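Local coordinates for insecticidal protein (PDB 7ML9) that probably kills western corn rootworm by forming beta-barrel pores in membranes, as a toxin of the epsilon-toxin/MTX2 branch of the aerolysin-like proteins, at residues 50-55 against 67-72; 109-114 against 201-206; 138-143 against 169-174; 146-151 against 219-224; 225-230 against 240-245. One frame throughout, in Å; residues are numbered along the deposited sequence.

Contact 1 of 5, residues 50-55 against 67-72; sequences TNFKPS and GIVFLT
Phe-52 carries this contact, lying against Val-69 and Leu-71 of the short strand 69-71. Its side chain starts beside the backbone N, with CG anti to the carbonyl carbon (chi1 -66°), and runs toward the strand. CB approaches the methyl CD2 of Leu-71. CG lies nearer the same methyl, 3.9 Å from Leu-71 CD2. The ring then passes under Leu-71 CB, which sits over the middle of one face. Leu-71 CB is 3.8 Å from the centroid of the Phe-52 ring and only 12° off its normal, a CH-pi contact. Phe-52 CE1, beneath that same carbon, is 3.7 Å from Leu-71 CB. At the far end, CZ of Phe-52 is 3.6 Å from Val-69 O, which lies at the ring edge near its plane. CZ also touches Val-69 CG1 at 4.0 Å.

Thr-50 adds a smaller contact. Its methyl CG2 is 4.0 Å from Val-69 CB, and the two side chains cross at about a right angle. The hydroxyl OG1 of Thr-50 is hydrogen-bonded to Asn-45. No hydrogen bond joins the two segments, so the contact is apolar packing.

Residues 50-55 lie in the loop between helix 28-48 and strand 59-63. Strand 69-71 pairs antiparallel with strand 59-63, and Leu-71 also touches Phe-44 of the helix. Phe-52 touches Gln-59 and Ser-61 too, so it lies against both strands of this hairpin.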
# COMPACT_ATOMS: atom_id res chain seq x y z
N THR A 50 -21.49 32.82 21.25
CA THR A 50 -20.48 33.59 20.54
C THR A 50 -20.14 32.90 19.22
O THR A 50 -20.64 31.82 18.91
CB THR A 50 -19.24 33.74 21.41
OG1 THR A 50 -19.01 32.52 22.11
CG2 THR A 50 -19.43 34.89 22.42
N ASN A 51 -19.25 33.51 18.44
CA ASN A 51 -18.77 32.95 17.18
C ASN A 51 -17.23 32.88 17.14
O ASN A 51 -16.60 33.19 16.13
CB ASN A 51 -19.31 33.76 16.00
CG ASN A 51 -18.71 35.17 15.92
OD1 ASN A 51 -18.17 35.70 16.91
ND2 ASN A 51 -18.79 35.78 14.75
N PHE A 52 -16.63 32.46 18.26
CA PHE A 52 -15.18 32.30 18.33
C PHE A 52 -14.71 31.24 17.34
O PHE A 52 -15.37 30.23 17.12
CB PHE A 52 -14.74 31.87 19.74
CG PHE A 52 -14.98 32.91 20.83
CD1 PHE A 52 -14.46 34.19 20.71
CD2 PHE A 52 -15.70 32.59 21.97
CE1 PHE A 52 -14.66 35.14 21.71
CE2 PHE A 52 -15.91 33.54 22.97
CZ PHE A 52 -15.39 34.81 22.83
N LYS A 53 -13.51 31.46 16.76
CA LYS A 53 -12.84 30.53 15.87
C LYS A 53 -11.73 29.80 16.62
O LYS A 53 -11.23 30.31 17.63
CB LYS A 53 -12.23 31.28 14.68
CG LYS A 53 -13.19 32.21 13.96
CD LYS A 53 -14.27 31.45 13.22
CE LYS A 53 -14.96 32.33 12.19
NZ LYS A 53 -15.51 33.58 12.80
N PRO A 54 -11.32 28.61 16.17
CA PRO A 54 -10.20 27.92 16.83
C PRO A 54 -8.91 28.72 16.66
O PRO A 54 -8.49 29.02 15.55
CB PRO A 54 -10.14 26.56 16.11
CG PRO A 54 -10.75 26.83 14.75
CD PRO A 54 -11.85 27.84 15.01
N SER A 55 -8.28 29.06 17.79
CA SER A 55 -7.13 29.97 17.71
C SER A 55 -6.41 30.02 19.05
O SER A 55 -7.01 29.81 20.11
CB SER A 55 -7.56 31.39 17.30
OG SER A 55 -6.45 32.27 17.33
N GLY A 67 -23.24 40.33 25.34
CA GLY A 67 -22.42 41.44 24.91
C GLY A 67 -21.09 40.96 24.34
O GLY A 67 -20.92 39.80 23.98
N ILE A 68 -20.14 41.89 24.26
CA ILE A 68 -18.82 41.56 23.75
C ILE A 68 -18.10 40.67 24.76
O ILE A 68 -18.04 40.98 25.96
CB ILE A 68 -18.00 42.82 23.45
CG1 ILE A 68 -18.76 43.73 22.47
CG2 ILE A 68 -16.64 42.45 22.88
CD1 ILE A 68 -18.93 43.15 21.07
N VAL A 69 -17.60 39.54 24.28
CA VAL A 69 -16.94 38.55 25.12
C VAL A 69 -15.55 38.32 24.55
O VAL A 69 -15.34 38.40 23.33
CB VAL A 69 -17.74 37.23 25.18
CG1 VAL A 69 -17.12 36.27 26.16
CG2 VAL A 69 -19.17 37.49 25.55
N PHE A 70 -14.60 38.05 25.43
CA PHE A 70 -13.22 37.84 25.02
C PHE A 70 -12.78 36.41 25.30
O PHE A 70 -13.19 35.80 26.30
CB PHE A 70 -12.28 38.83 25.72
CG PHE A 70 -12.17 40.15 25.02
CD1 PHE A 70 -11.21 40.35 24.04
CD2 PHE A 70 -13.05 41.18 25.31
CE1 PHE A 70 -11.11 41.56 23.38
CE2 PHE A 70 -12.96 42.39 24.64
CZ PHE A 70 -11.99 42.58 23.68
N LEU A 71 -11.97 35.87 24.40
CA LEU A 71 -11.32 34.58 24.57
C LEU A 71 -9.83 34.81 24.43
O LEU A 71 -9.35 35.23 23.37
CB LEU A 71 -11.82 33.55 23.55
CG LEU A 71 -11.19 32.14 23.56
CD1 LEU A 71 -11.14 31.57 24.96
CD2 LEU A 71 -11.92 31.18 22.58
N THR A 72 -9.10 34.60 25.52
CA THR A 72 -7.65 34.82 25.59
C THR A 72 -7.04 33.54 26.12
O THR A 72 -6.95 33.35 27.34
CB THR A 72 -7.29 36.00 26.49
OG1 THR A 72 -8.24 37.06 26.31
CG2 THR A 72 -5.88 36.51 26.19

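Contact 2 of 5, residues 109-114 against 201-206; sequences AGKNVL and TYRVLA. With EDO (1,2-ethanediol), chain I.
Lys-111 and Leu-205 touch on one face of an antiparallel strand pair, side by side and pointing the same way. Lys-111 CB is 3.4 Å from Leu-205 CD2, tighter than usual carbon packing. On the same face, Val-113 CG1 lies opposite its own backbone N (chi1 177°), which turns it to Thr-201 CG2, 3.5 Å away. Lys-111 reaches past Leu-205 and its NZ donates to O1 of a 1,2-ethanediol, 2.7 Å away. O2 of the diol lies at the edge of the Arg-203 guanidinium. The diol probably comes from the crystallisation liquor. On the other face, Leu-114 CD1 meets Val-204 CG2 at 3.7 Å.

The backbone ladder sets these pairs. Asn-112 and Val-204 form a hydrogen-bonded pair, with Val-204 N 2.8 Å from Asn-112 O. Leu-114 and Tyr-202 form another, with Leu-114 N 2.7 Å from Tyr-202 O. The non-hydrogen-bonded pairs Lys-111 with Leu-205 and Val-113 with Arg-203 alternate with them. Arg-203 is held further by a salt bridge to Glu-288.

This ladder joins the long strands 86-115 and 201-229 of the elongated aerolysin-like fold. Strand 201-229 also pairs with strand 266-289. Val-204 and Ala-206 rest on Phe-130 of strand 130-147. Leu-114 packs on Ile-194 and Val-196 of strand 193-196.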
# COMPACT_ATOMS: atom_id res chain seq x y z
N ALA A 109 11.76 -17.73 -24.61
CA ALA A 109 12.77 -18.30 -23.73
C ALA A 109 13.74 -19.26 -24.42
O ALA A 109 14.76 -19.61 -23.82
CB ALA A 109 12.10 -19.04 -22.57
N GLY A 110 13.45 -19.72 -25.64
CA GLY A 110 14.37 -20.60 -26.34
C GLY A 110 13.62 -21.73 -27.04
O GLY A 110 12.39 -21.77 -27.06
N LYS A 111 14.37 -22.66 -27.62
CA LYS A 111 13.73 -23.75 -28.35
C LYS A 111 14.64 -24.96 -28.41
O LYS A 111 15.84 -24.86 -28.19
CB LYS A 111 13.35 -23.31 -29.77
CG LYS A 111 14.53 -22.99 -30.70
CD LYS A 111 13.99 -22.32 -31.96
CE LYS A 111 15.06 -22.10 -33.03
NZ LYS A 111 16.29 -22.91 -32.82
N ASN A 112 14.04 -26.12 -28.73
CA ASN A 112 14.84 -27.31 -28.97
C ASN A 112 14.06 -28.23 -29.91
O ASN A 112 12.87 -28.05 -30.13
CB ASN A 112 15.21 -28.04 -27.68
CG ASN A 112 16.44 -27.43 -26.97
OD1 ASN A 112 16.33 -26.98 -25.82
ND2 ASN A 112 17.60 -27.42 -27.63
N VAL A 113 14.77 -29.21 -30.46
CA VAL A 113 14.21 -30.09 -31.49
C VAL A 113 14.02 -31.48 -30.90
O VAL A 113 14.86 -31.97 -30.14
CB VAL A 113 15.11 -30.15 -32.74
CG1 VAL A 113 14.55 -31.13 -33.75
CG2 VAL A 113 15.23 -28.78 -33.36
N LEU A 114 12.88 -32.10 -31.22
CA LEU A 114 12.60 -33.48 -30.86
C LEU A 114 12.58 -34.26 -32.17
O LEU A 114 11.62 -34.20 -32.93
CB LEU A 114 11.27 -33.58 -30.11
CG LEU A 114 11.13 -32.80 -28.79
CD1 LEU A 114 9.72 -33.00 -28.21
CD2 LEU A 114 12.20 -33.22 -27.77
N THR A 201 9.73 -34.83 -37.10
CA THR A 201 10.63 -33.96 -36.35
C THR A 201 9.79 -32.81 -35.81
O THR A 201 9.12 -32.12 -36.58
CB THR A 201 11.77 -33.44 -37.21
OG1 THR A 201 12.52 -34.54 -37.75
CG2 THR A 201 12.70 -32.56 -36.37
N TYR A 202 9.83 -32.63 -34.50
CA TYR A 202 9.08 -31.57 -33.83
C TYR A 202 10.03 -30.52 -33.26
O TYR A 202 11.19 -30.80 -32.95
CB TYR A 202 8.21 -32.14 -32.71
CG TYR A 202 6.94 -32.81 -33.17
CD1 TYR A 202 6.61 -32.91 -34.52
CD2 TYR A 202 6.04 -33.33 -32.23
CE1 TYR A 202 5.44 -33.52 -34.93
CE2 TYR A 202 4.87 -33.94 -32.64
CZ TYR A 202 4.58 -34.03 -33.99
OH TYR A 202 3.41 -34.63 -34.39
N ARG A 203 9.53 -29.30 -33.17
CA ARG A 203 10.25 -28.19 -32.56
C ARG A 203 9.43 -27.72 -31.38
O ARG A 203 8.22 -27.54 -31.51
CB ARG A 203 10.45 -27.06 -33.57
CG ARG A 203 11.30 -25.93 -33.08
CD ARG A 203 11.74 -25.08 -34.25
NE ARG A 203 10.72 -24.11 -34.63
CZ ARG A 203 10.66 -23.51 -35.81
NH1 ARG A 203 11.56 -23.80 -36.74
NH2 ARG A 203 9.69 -22.63 -36.06
N VAL A 204 10.07 -27.57 -30.22
CA VAL A 204 9.43 -27.03 -29.03
C VAL A 204 9.95 -25.61 -28.82
O VAL A 204 11.16 -25.42 -28.64
CB VAL A 204 9.70 -27.88 -27.78
CG1 VAL A 204 8.91 -27.33 -26.59
CG2 VAL A 204 9.34 -29.32 -28.05
N LEU A 205 9.05 -24.63 -28.85
CA LEU A 205 9.36 -23.24 -28.52
C LEU A 205 8.78 -22.91 -27.15
O LEU A 205 7.63 -23.27 -26.86
CB LEU A 205 8.79 -22.26 -29.55
CG LEU A 205 9.03 -22.42 -31.05
CD1 LEU A 205 8.47 -21.20 -31.77
CD2 LEU A 205 10.47 -22.52 -31.34
N ALA A 206 9.55 -22.20 -26.32
CA ALA A 206 9.14 -21.88 -24.96
C ALA A 206 9.00 -20.37 -24.80
O ALA A 206 9.82 -19.60 -25.32
CB ALA A 206 10.13 -22.41 -23.92
C1 EDO I . 15.06 -25.66 -35.06
O1 EDO I . 15.49 -25.37 -33.72
C2 EDO I . 15.06 -24.40 -35.90
O2 EDO I . 13.79 -24.29 -36.55

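Contact 3 of 5, residues 138-143 against 169-174; sequences TSNTTT and TEYNFQ
The amide of Asn-140 stacks on one face of the Tyr-171 ring, with the two planes 19° apart. Asn-140 CG lies 3.7 Å above the plane of the Tyr-171 ring, offset toward the rim. Thr-141 O and Thr-142 OG1 sit at the ring edge, near its plane. Asn-140 ND2 donates to Thr-169 OG1 at 2.8 Å and to Glu-170 O at 2.8 Å. Both acceptors lie near the amide plane, but the donor stands well above the carbonyl plane of Glu-170. Asn-140 CG is placed between its backbone N and carbonyl carbon (chi1 76°), which turns the amide across to strand 165-172.

Further along, Thr-142 OG1 donates to Asn-172 O at 2.6 Å. A water bridges Asn-140 OD1, Thr-142 OG1 and Asn-172 N. A second water joins Thr-138 O and Thr-169 OG1.

The axes of the short strand segments approach to 7.0 Å and run nearly parallel, without backbone pairing. Strands 153-160 and 165-172 form a separate two-stranded hairpin packed on the large sheet. It is probably the hairpin that inserts into the membrane, as in related aerolysin-like toxins. Side-chain hydroxyls, one amide and waters take the place of a backbone ladder here. The two ND2 bonds fix the rotation of the buried Asn-140 amide, and its OD1 faces a water.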
# COMPACT_ATOMS: atom_id res chain seq x y z
N THR A 138 8.91 -4.74 -7.11
CA THR A 138 7.79 -4.24 -6.31
C THR A 138 8.10 -2.80 -5.94
O THR A 138 9.18 -2.53 -5.41
CB THR A 138 7.58 -5.06 -5.05
OG1 THR A 138 7.27 -6.41 -5.39
CG2 THR A 138 6.43 -4.46 -4.23
N SER A 139 7.18 -1.89 -6.21
CA SER A 139 7.38 -0.51 -5.79
C SER A 139 6.11 0.02 -5.12
O SER A 139 5.00 -0.49 -5.33
CB SER A 139 7.82 0.39 -6.95
OG SER A 139 6.84 0.49 -7.95
N ASN A 140 6.30 1.05 -4.29
CA ASN A 140 5.17 1.70 -3.64
C ASN A 140 5.43 3.20 -3.61
O ASN A 140 6.56 3.66 -3.78
CB ASN A 140 4.92 1.09 -2.25
CG ASN A 140 5.93 1.55 -1.19
OD1 ASN A 140 6.22 2.74 -1.07
ND2 ASN A 140 6.42 0.61 -0.39
N THR A 141 4.35 3.96 -3.42
CA THR A 141 4.42 5.41 -3.25
C THR A 141 3.46 5.80 -2.13
O THR A 141 2.32 5.33 -2.12
CB THR A 141 4.04 6.16 -4.53
OG1 THR A 141 4.99 5.88 -5.56
CG2 THR A 141 4.00 7.66 -4.28
N THR A 142 3.92 6.62 -1.20
CA THR A 142 3.02 7.17 -0.19
C THR A 142 2.34 8.39 -0.79
O THR A 142 2.99 9.40 -1.07
CB THR A 142 3.78 7.51 1.08
OG1 THR A 142 4.35 6.30 1.62
CG2 THR A 142 2.82 8.13 2.11
N THR A 143 1.03 8.29 -1.03
CA THR A 143 0.31 9.34 -1.73
C THR A 143 -0.39 10.31 -0.79
O THR A 143 -0.53 11.49 -1.12
CB THR A 143 -0.72 8.72 -2.69
OG1 THR A 143 -1.57 7.83 -1.97
CG2 THR A 143 -0.02 7.92 -3.83
N THR A 169 5.49 -5.17 0.80
CA THR A 169 6.13 -3.90 0.48
C THR A 169 6.04 -3.04 1.74
O THR A 169 5.07 -3.14 2.49
CB THR A 169 5.47 -3.23 -0.73
OG1 THR A 169 6.24 -2.10 -1.17
CG2 THR A 169 4.03 -2.77 -0.41
N GLU A 170 7.07 -2.24 1.98
CA GLU A 170 7.18 -1.46 3.20
C GLU A 170 6.98 0.02 2.88
O GLU A 170 7.73 0.60 2.09
CB GLU A 170 8.53 -1.67 3.89
CG GLU A 170 8.61 -0.98 5.24
CD GLU A 170 9.89 -1.30 6.00
OE1 GLU A 170 10.97 -1.32 5.37
OE2 GLU A 170 9.80 -1.55 7.23
N TYR A 171 5.95 0.61 3.48
CA TYR A 171 5.67 2.02 3.30
C TYR A 171 6.41 2.84 4.34
O TYR A 171 6.47 2.47 5.51
CB TYR A 171 4.17 2.30 3.43
CG TYR A 171 3.37 1.89 2.23
CD1 TYR A 171 3.21 2.74 1.16
CD2 TYR A 171 2.80 0.63 2.17
CE1 TYR A 171 2.49 2.36 0.05
CE2 TYR A 171 2.08 0.24 1.07
CZ TYR A 171 1.93 1.10 0.02
OH TYR A 171 1.21 0.71 -1.08
N ASN A 172 6.99 3.95 3.90
CA ASN A 172 7.38 5.03 4.79
C ASN A 172 6.28 6.07 4.77
O ASN A 172 5.90 6.56 3.70
CB ASN A 172 8.72 5.64 4.39
CG ASN A 172 9.25 6.63 5.41
OD1 ASN A 172 8.53 7.53 5.84
ND2 ASN A 172 10.50 6.44 5.82
N PHE A 173 5.77 6.43 5.96
CA PHE A 173 4.56 7.25 6.05
C PHE A 173 4.77 8.69 5.62
O PHE A 173 3.79 9.42 5.48
CB PHE A 173 4.00 7.20 7.47
CG PHE A 173 3.23 5.94 7.80
CD1 PHE A 173 3.47 4.74 7.14
CD2 PHE A 173 2.24 5.96 8.77
CE1 PHE A 173 2.76 3.58 7.45
CE2 PHE A 173 1.52 4.82 9.09
CZ PHE A 173 1.77 3.62 8.42
N GLN A 174 6.00 9.14 5.38
CA GLN A 174 6.18 10.52 4.94
C GLN A 174 5.63 10.71 3.54
O GLN A 174 5.83 9.86 2.66
CB GLN A 174 7.65 10.93 4.98
CG GLN A 174 7.91 12.34 4.44
CD GLN A 174 9.39 12.67 4.30
OE1 GLN A 174 10.20 12.37 5.18
NE2 GLN A 174 9.75 13.31 3.18
O HOH W 1 8.74 -2.61 -2.37
O HOH W 2 6.60 4.57 0.99

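Contact 4 of 5, residues 146-151 against 219-224; sequences LKLGVK and LYANVG
This is hydrophobic core packing in the elongated beta fold of the aerolysin/ETX-MTX2 family, between Leu-146 and Leu-148 and the inward side of strand 219-224. Residues 146-151 span the end of strand 130-147 and the loop that follows it. Segment 219-224 belongs to the long strand 201-229. The two segments stay apart at the backbone, with Leu-146 CA 8.3 Å from Ala-221 CA, and no hydrogen bond links them. Alternate residues of the strand, Leu-219, Ala-221 and Val-223, turn their CB atoms toward the leucines.

Leu-146 comes in with CD1 leading. This methyl lies 4.1 Å from Leu-219 O and a little further from Ala-221 CB. Phe-173 packs against Leu-146, Leu-148 and Leu-219, and Leu-148 also meets Val-88 of strand 86-115. Val-269 and Val-267 of strand 266-289 close on Leu-146 and Val-223 respectively.

Leu-148 also points to the strand, from the loop. Its CG is anti to the carbonyl carbon (chi1 -68°), which directs the branch toward the strand, and chi2 (158°) sets its two methyls. Both touch the same alanine, with CD1 of Leu-148 3.9 Å from Ala-221 CB. CD2 of Leu-148 also meets Val-223 CG1, likewise at 3.9 Å.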
# COMPACT_ATOMS: atom_id res chain seq x y z
N LEU A 146 1.49 10.68 6.43
CA LEU A 146 1.22 11.06 7.81
C LEU A 146 2.53 11.55 8.42
O LEU A 146 3.49 10.78 8.54
CB LEU A 146 0.63 9.89 8.60
CG LEU A 146 -0.71 9.29 8.14
CD1 LEU A 146 -1.05 8.01 8.89
CD2 LEU A 146 -1.84 10.28 8.27
N LYS A 147 2.57 12.83 8.77
CA LYS A 147 3.72 13.41 9.47
C LYS A 147 3.49 13.22 10.97
O LYS A 147 2.66 13.90 11.57
CB LYS A 147 3.88 14.89 9.12
CG LYS A 147 5.10 15.51 9.79
CD LYS A 147 5.44 16.87 9.19
CE LYS A 147 6.21 17.71 10.19
NZ LYS A 147 6.97 18.81 9.51
N LEU A 148 4.20 12.26 11.56
CA LEU A 148 3.95 11.84 12.92
C LEU A 148 5.01 12.31 13.91
O LEU A 148 4.84 12.07 15.11
CB LEU A 148 3.85 10.31 12.97
CG LEU A 148 2.60 9.77 12.27
CD1 LEU A 148 2.80 8.30 11.88
CD2 LEU A 148 1.37 9.92 13.20
N GLY A 149 6.06 12.98 13.45
CA GLY A 149 7.12 13.45 14.33
C GLY A 149 8.20 12.43 14.59
O GLY A 149 9.13 12.71 15.37
N VAL A 150 8.12 11.26 13.97
CA VAL A 150 9.09 10.19 14.11
C VAL A 150 8.96 9.33 12.86
O VAL A 150 7.87 9.18 12.29
CB VAL A 150 8.86 9.37 15.41
CG1 VAL A 150 7.42 8.84 15.48
CG2 VAL A 150 9.84 8.23 15.52
N LYS A 151 10.09 8.79 12.40
CA LYS A 151 10.05 7.91 11.23
C LYS A 151 9.14 6.73 11.52
O LYS A 151 9.29 6.03 12.53
CB LYS A 151 11.46 7.45 10.85
CG LYS A 151 11.49 6.66 9.54
CD LYS A 151 12.57 5.58 9.55
CE LYS A 151 12.56 4.78 8.26
NZ LYS A 151 13.39 3.54 8.43
N LEU A 219 -2.88 3.33 5.10
CA LEU A 219 -1.85 3.50 6.12
C LEU A 219 -2.52 4.02 7.39
O LEU A 219 -3.34 4.94 7.31
CB LEU A 219 -0.78 4.48 5.64
CG LEU A 219 -0.27 4.22 4.21
CD1 LEU A 219 0.75 5.28 3.83
CD2 LEU A 219 0.34 2.84 4.13
N TYR A 220 -2.22 3.41 8.53
CA TYR A 220 -2.91 3.72 9.79
C TYR A 220 -1.88 3.96 10.88
O TYR A 220 -0.88 3.24 10.97
CB TYR A 220 -3.85 2.59 10.25
CG TYR A 220 -5.02 2.31 9.35
CD1 TYR A 220 -6.10 3.18 9.28
CD2 TYR A 220 -5.06 1.16 8.55
CE1 TYR A 220 -7.18 2.92 8.46
CE2 TYR A 220 -6.14 0.90 7.73
CZ TYR A 220 -7.20 1.78 7.69
OH TYR A 220 -8.27 1.53 6.86
N ALA A 221 -2.13 4.94 11.73
CA ALA A 221 -1.35 5.08 12.94
C ALA A 221 -2.31 5.30 14.10
O ALA A 221 -3.27 6.07 13.97
CB ALA A 221 -0.33 6.22 12.82
N ASN A 222 -2.07 4.61 15.21
CA ASN A 222 -2.81 4.81 16.44
C ASN A 222 -1.96 5.72 17.32
O ASN A 222 -0.81 5.38 17.64
CB ASN A 222 -3.08 3.47 17.13
CG ASN A 222 -3.86 3.61 18.43
OD1 ASN A 222 -3.45 4.33 19.35
ND2 ASN A 222 -4.97 2.90 18.52
N VAL A 223 -2.49 6.90 17.67
CA VAL A 223 -1.73 7.89 18.42
C VAL A 223 -2.49 8.28 19.68
O VAL A 223 -3.72 8.31 19.71
CB VAL A 223 -1.39 9.14 17.58
CG1 VAL A 223 -0.75 8.75 16.24
CG2 VAL A 223 -2.61 9.96 17.32
N GLY A 224 -1.73 8.58 20.74
CA GLY A 224 -2.28 8.95 22.02
C GLY A 224 -1.94 10.40 22.36
O GLY A 224 -1.12 11.03 21.71

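Contact 5 of 5, residues 225-230 against 240-245; sequences GIAWRV and VNIGAV
Ile-226 meets Asn-241 through two torsions. Its CG1 is anti to the carbonyl carbon (chi1 -57°), and chi2 (-61°) bends CD1 round to Asn-241 CA, 3.7 Å away. Arg-229 folds back toward Val-240 and Val-245, its chain bent at chi2 and chi3. Val-245 CG2 lies over one face of the guanidinium and Val-240 CG2 at its edge, though the fine placement of this group is less sure. Its NE makes a salt bridge to Asp-39 of helix 28-48.

Backbone bonds hold the two segments together. Ala-227 N donates to Val-240 O at 2.7 Å, and Ile-242 N donates to Gly-225 O at 3.0 Å. Ile-242 packs its CG1 and CG2 against that same carbonyl. Ala-227 CB faces Val-245 CG2 at 4.1 Å and also touches Ala-36 of helix 28-48.

Asn-241 ends the strand and caps the helix that begins at Ile-242. Its OD1 accepts from Ala-244 N at 2.8 Å, a capping bond at the first turn. The arrangement is a beta hairpin, strand 201-229 with strand 238-241, whose second strand runs directly into helix 242-252 through an asparagine N-cap.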
# COMPACT_ATOMS: atom_id res chain seq x y z
N GLY A 225 -2.64 10.93 23.36
CA GLY A 225 -2.39 12.31 23.75
C GLY A 225 -3.52 12.87 24.58
O GLY A 225 -4.60 12.28 24.71
N ILE A 226 -3.25 14.05 25.15
CA ILE A 226 -4.15 14.80 26.02
C ILE A 226 -4.31 16.19 25.44
O ILE A 226 -3.30 16.89 25.23
CB ILE A 226 -3.61 14.90 27.46
CG1 ILE A 226 -3.35 13.52 28.08
CG2 ILE A 226 -4.58 15.72 28.34
CD1 ILE A 226 -4.59 12.66 28.19
N ALA A 227 -5.55 16.62 25.19
CA ALA A 227 -5.80 17.92 24.58
C ALA A 227 -6.09 18.96 25.66
O ALA A 227 -6.95 18.74 26.52
CB ALA A 227 -6.98 17.86 23.60
N TRP A 228 -5.41 20.11 25.57
CA TRP A 228 -5.48 21.13 26.62
C TRP A 228 -6.27 22.32 26.11
O TRP A 228 -5.96 22.88 25.05
CB TRP A 228 -4.06 21.55 27.09
CG TRP A 228 -3.45 20.48 27.92
CD1 TRP A 228 -2.79 19.36 27.48
CD2 TRP A 228 -3.48 20.38 29.35
NE1 TRP A 228 -2.42 18.58 28.54
CE2 TRP A 228 -2.84 19.18 29.70
CE3 TRP A 228 -4.00 21.19 30.37
CZ2 TRP A 228 -2.68 18.78 31.03
CZ3 TRP A 228 -3.85 20.79 31.68
CH2 TRP A 228 -3.20 19.59 32.00
N ARG A 229 -7.30 22.72 26.87
CA ARG A 229 -8.22 23.78 26.49
C ARG A 229 -8.62 24.57 27.73
O ARG A 229 -8.75 23.99 28.81
CB ARG A 229 -9.53 23.25 25.85
CG ARG A 229 -9.43 22.62 24.49
CD ARG A 229 -9.17 21.12 24.58
NE ARG A 229 -10.26 20.40 25.22
CZ ARG A 229 -10.13 19.71 26.34
NH1 ARG A 229 -8.94 19.67 26.95
NH2 ARG A 229 -11.17 19.09 26.88
N VAL A 230 -8.84 25.86 27.58
CA VAL A 230 -9.60 26.53 28.63
C VAL A 230 -11.07 26.30 28.36
O VAL A 230 -11.50 26.17 27.21
CB VAL A 230 -9.28 28.03 28.75
CG1 VAL A 230 -7.89 28.21 29.36
CG2 VAL A 230 -9.42 28.74 27.41
N VAL A 240 -7.99 16.67 28.41
CA VAL A 240 -8.83 15.49 28.22
C VAL A 240 -8.23 14.67 27.07
O VAL A 240 -7.73 15.25 26.09
CB VAL A 240 -10.29 15.89 27.90
CG1 VAL A 240 -11.12 14.63 27.57
CG2 VAL A 240 -10.93 16.65 29.09
N ASN A 241 -8.28 13.35 27.18
CA ASN A 241 -7.70 12.47 26.16
C ASN A 241 -8.28 12.76 24.78
O ASN A 241 -9.45 13.14 24.63
CB ASN A 241 -7.93 10.99 26.52
CG ASN A 241 -9.42 10.58 26.48
OD1 ASN A 241 -9.97 10.28 25.43
ND2 ASN A 241 -10.05 10.52 27.65
N ILE A 242 -7.44 12.60 23.75
CA ILE A 242 -7.82 13.05 22.42
C ILE A 242 -8.96 12.21 21.87
O ILE A 242 -9.74 12.70 21.04
CB ILE A 242 -6.61 13.05 21.45
CG1 ILE A 242 -5.86 11.72 21.52
CG2 ILE A 242 -5.66 14.22 21.73
CD1 ILE A 242 -4.77 11.59 20.40
N GLY A 243 -9.09 10.95 22.29
CA GLY A 243 -10.18 10.13 21.77
C GLY A 243 -11.54 10.71 22.12
O GLY A 243 -12.45 10.75 21.28
N ALA A 244 -11.70 11.17 23.36
CA ALA A 244 -12.97 11.76 23.77
C ALA A 244 -13.17 13.12 23.11
O ALA A 244 -14.29 13.45 22.70
CB ALA A 244 -13.02 11.89 25.29
N VAL A 245 -12.10 13.92 23.01
CA VAL A 245 -12.24 15.22 22.37
C VAL A 245 -12.59 15.05 20.90
O VAL A 245 -13.44 15.77 20.36
CB VAL A 245 -10.98 16.07 22.58
CG1 VAL A 245 -11.07 17.40 21.81
CG2 VAL A 245 -10.75 16.31 24.09

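Contacts 1 and 2 lie on opposite sides of the centre of this long molecule, their centres 84 Å apart. Contacts 5, 4 and 3 come between. Strand 201-229 runs through contacts 2, 4 and 5, and strand 130-147 through contacts 3 and 4. Contacts 3 and 4 are the closest pair, with centres 14 Å apart, and Tyr-171 CG packs 3.7 Å from Leu-219 CD2. Contact 4 leads into contact 5, where Val-223 O is 3.5 Å from Ile-242 CD1. Contact 5 meets contact 1 through Val-230 and Leu-71. The sodium ion, bound by Glu-30 and Asp-34, is about 14 Å from the side chain of Ala-227. A samarium ion is about 11 Å from that of Tyr-171.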